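Local structure of monovalent Na+/H+ antiporter subunit G (Dietzia sp. DQ12-45-1b, 7D3U) at residues I42-I54 with V70-A82. The protein is a small membrane subunit of the multi-subunit Mrp complex, which probably exchanges sodium ions for protons across the bacterial membrane. Sequence-based numbering, arbitrary orientation.
Sequences IGAAAGLGLVFVI and VAVAAILQFASSA
Ser-81 makes the one hydrogen bond between the two segments: its hydroxyl donates to the carbonyl of Gly-43 (OG to O 3.1 Å), approaching from above the carbonyl plane. The side chain is a knob in a hole formed by Ile-42, Gly-43, Ala-46 and Gly-47. Its chi1 of 178° swings OG away from its own backbone N and into this hole. CA of Gly-43 also makes a CA-H...O contact with Ser-81 O (3.5 Å).

About one turn earlier on the same helix, Phe-78 supplies the aromatic packing. CG2 of Val-51 lies over the ring centre of Phe-78 as a CH-pi contact, 3.6 Å from the centroid, and CD2 of Leu-48 meets the ring edge at CE1. Replacing Phe-78 by an alanine would probably leave the Val-51 and Leu-48 methyl groups without their aromatic partner.

The segments belong to helices 35-60 and 68-95, consecutive, probably membrane-spanning helices that form an antiparallel hairpin; the axes of segments 42-54 and 70-82 come within 8.3 Å, their N-to-C directions 166° apart. CA of Gly-43 lies 5.1 Å from CA of Ala-82, and CA of Gly-47 the same distance from CA of Phe-78, so the backbones come close at both glycines.

The extended Gln-77 side chain packs its polar amide on aliphatic carbons, OE1 by Val-51 CG2 and NE2 by Leu-50 CG and Ile-54 CG1. Apolar contact continues where Ile-54 CG2 meets Val-70 CG1 at 4.1 Å. Beyond the pair, Leu-50 also packs on Phe-22 of helix 5-28, and Gln-77 on Thr-66 of the neighbouring subunit F.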
# COMPACT_ATOMS: atom_id res chain seq x y z
N ILE E 42 -9.86 -50.33 9.85
CA ILE E 42 -8.76 -49.49 9.39
C ILE E 42 -7.52 -49.71 10.25
O ILE E 42 -6.41 -49.81 9.72
CB ILE E 42 -9.19 -48.01 9.39
CG1 ILE E 42 -10.15 -47.74 8.23
CG2 ILE E 42 -7.98 -47.10 9.28
CD1 ILE E 42 -9.67 -48.26 6.91
N GLY E 43 -7.69 -49.80 11.57
CA GLY E 43 -6.55 -50.01 12.45
C GLY E 43 -5.70 -51.20 12.05
O GLY E 43 -4.49 -51.21 12.27
N ALA E 44 -6.32 -52.22 11.45
CA ALA E 44 -5.58 -53.37 10.96
C ALA E 44 -5.12 -53.19 9.51
O ALA E 44 -3.98 -53.51 9.18
CB ALA E 44 -6.43 -54.64 11.07
N ALA E 45 -5.99 -52.66 8.65
CA ALA E 45 -5.65 -52.57 7.23
C ALA E 45 -4.54 -51.56 6.99
O ALA E 45 -3.52 -51.89 6.37
CB ALA E 45 -6.90 -52.20 6.42
N ALA E 46 -4.71 -50.33 7.46
CA ALA E 46 -3.72 -49.29 7.22
C ALA E 46 -2.36 -49.64 7.81
O ALA E 46 -1.34 -49.10 7.36
CB ALA E 46 -4.20 -47.95 7.78
N GLY E 47 -2.32 -50.52 8.81
CA GLY E 47 -1.06 -50.95 9.36
C GLY E 47 -0.43 -52.08 8.58
O GLY E 47 0.70 -51.96 8.10
N LEU E 48 -1.16 -53.19 8.43
CA LEU E 48 -0.62 -54.36 7.75
C LEU E 48 -0.27 -54.05 6.30
O LEU E 48 0.84 -54.35 5.84
CB LEU E 48 -1.60 -55.53 7.83
CG LEU E 48 -1.87 -56.09 9.23
CD1 LEU E 48 -2.97 -57.13 9.16
CD2 LEU E 48 -0.62 -56.66 9.87
N GLY E 49 -1.22 -53.48 5.55
CA GLY E 49 -0.96 -53.20 4.15
C GLY E 49 0.24 -52.29 3.95
O GLY E 49 1.07 -52.53 3.07
N LEU E 50 0.36 -51.26 4.78
CA LEU E 50 1.47 -50.32 4.61
C LEU E 50 2.80 -50.95 5.00
O LEU E 50 3.81 -50.71 4.35
CB LEU E 50 1.21 -49.04 5.41
CG LEU E 50 2.27 -47.96 5.20
CD1 LEU E 50 2.61 -47.81 3.74
CD2 LEU E 50 1.83 -46.64 5.77
N VAL E 51 2.82 -51.75 6.07
CA VAL E 51 4.06 -52.44 6.43
C VAL E 51 4.48 -53.39 5.32
O VAL E 51 5.66 -53.49 4.97
CB VAL E 51 3.90 -53.16 7.78
CG1 VAL E 51 5.03 -54.16 7.98
CG2 VAL E 51 3.87 -52.15 8.91
N PHE E 52 3.50 -54.09 4.72
CA PHE E 52 3.80 -54.99 3.62
C PHE E 52 4.37 -54.23 2.43
O PHE E 52 5.36 -54.66 1.83
CB PHE E 52 2.54 -55.75 3.21
CG PHE E 52 2.36 -57.05 3.93
CD1 PHE E 52 3.16 -58.14 3.64
CD2 PHE E 52 1.39 -57.18 4.91
CE1 PHE E 52 2.99 -59.33 4.31
CE2 PHE E 52 1.22 -58.37 5.57
CZ PHE E 52 2.02 -59.45 5.28
N VAL E 53 3.75 -53.10 2.08
CA VAL E 53 4.24 -52.32 0.95
C VAL E 53 5.64 -51.79 1.22
O VAL E 53 6.50 -51.80 0.34
CB VAL E 53 3.26 -51.18 0.62
CG1 VAL E 53 3.81 -50.31 -0.48
CG2 VAL E 53 1.92 -51.75 0.19
N ILE E 54 5.90 -51.33 2.45
CA ILE E 54 7.21 -50.80 2.79
C ILE E 54 8.27 -51.89 2.66
O ILE E 54 9.32 -51.69 2.04
CB ILE E 54 7.20 -50.19 4.20
CG1 ILE E 54 6.43 -48.88 4.20
CG2 ILE E 54 8.62 -49.96 4.69
CD1 ILE E 54 6.85 -47.92 3.13
N VAL E 70 13.90 -48.55 7.80
CA VAL E 70 12.73 -49.37 7.53
C VAL E 70 12.35 -50.22 8.73
O VAL E 70 11.17 -50.40 9.03
CB VAL E 70 12.96 -50.25 6.28
CG1 VAL E 70 12.03 -51.46 6.28
CG2 VAL E 70 12.76 -49.43 5.02
N ALA E 71 13.35 -50.73 9.46
CA ALA E 71 13.07 -51.46 10.69
C ALA E 71 12.38 -50.58 11.72
O ALA E 71 11.53 -51.06 12.48
CB ALA E 71 14.36 -52.04 11.27
N VAL E 72 12.73 -49.30 11.78
CA VAL E 72 12.03 -48.37 12.66
C VAL E 72 10.69 -47.99 12.06
O VAL E 72 9.68 -47.86 12.78
CB VAL E 72 12.91 -47.14 12.93
CG1 VAL E 72 12.10 -46.02 13.55
CG2 VAL E 72 14.08 -47.51 13.83
N ALA E 73 10.64 -47.80 10.74
CA ALA E 73 9.43 -47.34 10.09
C ALA E 73 8.30 -48.36 10.23
O ALA E 73 7.14 -47.98 10.37
CB ALA E 73 9.70 -47.05 8.62
N ALA E 74 8.62 -49.65 10.19
CA ALA E 74 7.58 -50.67 10.29
C ALA E 74 6.91 -50.63 11.66
O ALA E 74 5.68 -50.63 11.76
CB ALA E 74 8.18 -52.05 10.02
N ILE E 75 7.71 -50.60 12.73
CA ILE E 75 7.16 -50.54 14.08
C ILE E 75 6.38 -49.25 14.27
O ILE E 75 5.30 -49.25 14.88
CB ILE E 75 8.29 -50.68 15.11
CG1 ILE E 75 9.06 -51.98 14.89
CG2 ILE E 75 7.73 -50.62 16.52
CD1 ILE E 75 10.24 -52.15 15.81
N LEU E 76 6.90 -48.14 13.76
CA LEU E 76 6.19 -46.87 13.90
C LEU E 76 4.87 -46.90 13.14
O LEU E 76 3.86 -46.37 13.63
CB LEU E 76 7.07 -45.72 13.43
CG LEU E 76 8.22 -45.36 14.36
CD1 LEU E 76 8.85 -44.05 13.95
CD2 LEU E 76 7.74 -45.31 15.80
N GLN E 77 4.85 -47.52 11.96
CA GLN E 77 3.61 -47.62 11.20
C GLN E 77 2.58 -48.45 11.95
O GLN E 77 1.41 -48.09 12.02
CB GLN E 77 3.88 -48.24 9.83
CG GLN E 77 4.71 -47.37 8.92
CD GLN E 77 5.02 -48.04 7.60
OE1 GLN E 77 5.03 -49.26 7.50
NE2 GLN E 77 5.26 -47.24 6.58
N PHE E 78 3.01 -49.58 12.53
CA PHE E 78 2.08 -50.41 13.29
C PHE E 78 1.49 -49.64 14.46
O PHE E 78 0.27 -49.55 14.62
CB PHE E 78 2.78 -51.68 13.76
CG PHE E 78 2.75 -52.80 12.77
CD1 PHE E 78 1.57 -53.15 12.15
CD2 PHE E 78 3.90 -53.50 12.46
CE1 PHE E 78 1.53 -54.18 11.23
CE2 PHE E 78 3.86 -54.54 11.54
CZ PHE E 78 2.68 -54.87 10.93
N ALA E 79 2.37 -49.07 15.30
CA ALA E 79 1.89 -48.35 16.48
C ALA E 79 1.02 -47.16 16.10
O ALA E 79 0.02 -46.89 16.77
CB ALA E 79 3.08 -47.90 17.32
N SER E 80 1.36 -46.46 15.02
CA SER E 80 0.60 -45.28 14.64
C SER E 80 -0.75 -45.65 14.06
O SER E 80 -1.76 -45.00 14.36
CB SER E 80 1.41 -44.43 13.66
OG SER E 80 1.31 -44.95 12.34
N SER E 81 -0.80 -46.69 13.23
CA SER E 81 -2.09 -47.13 12.70
C SER E 81 -2.98 -47.70 13.79
O SER E 81 -4.20 -47.70 13.63
CB SER E 81 -1.89 -48.17 11.60
OG SER E 81 -3.13 -48.64 11.12
N ALA E 82 -2.40 -48.20 14.88
CA ALA E 82 -3.22 -48.60 16.01
C ALA E 82 -3.75 -47.39 16.77
O ALA E 82 -4.96 -47.25 16.98
CB ALA E 82 -2.43 -49.52 16.94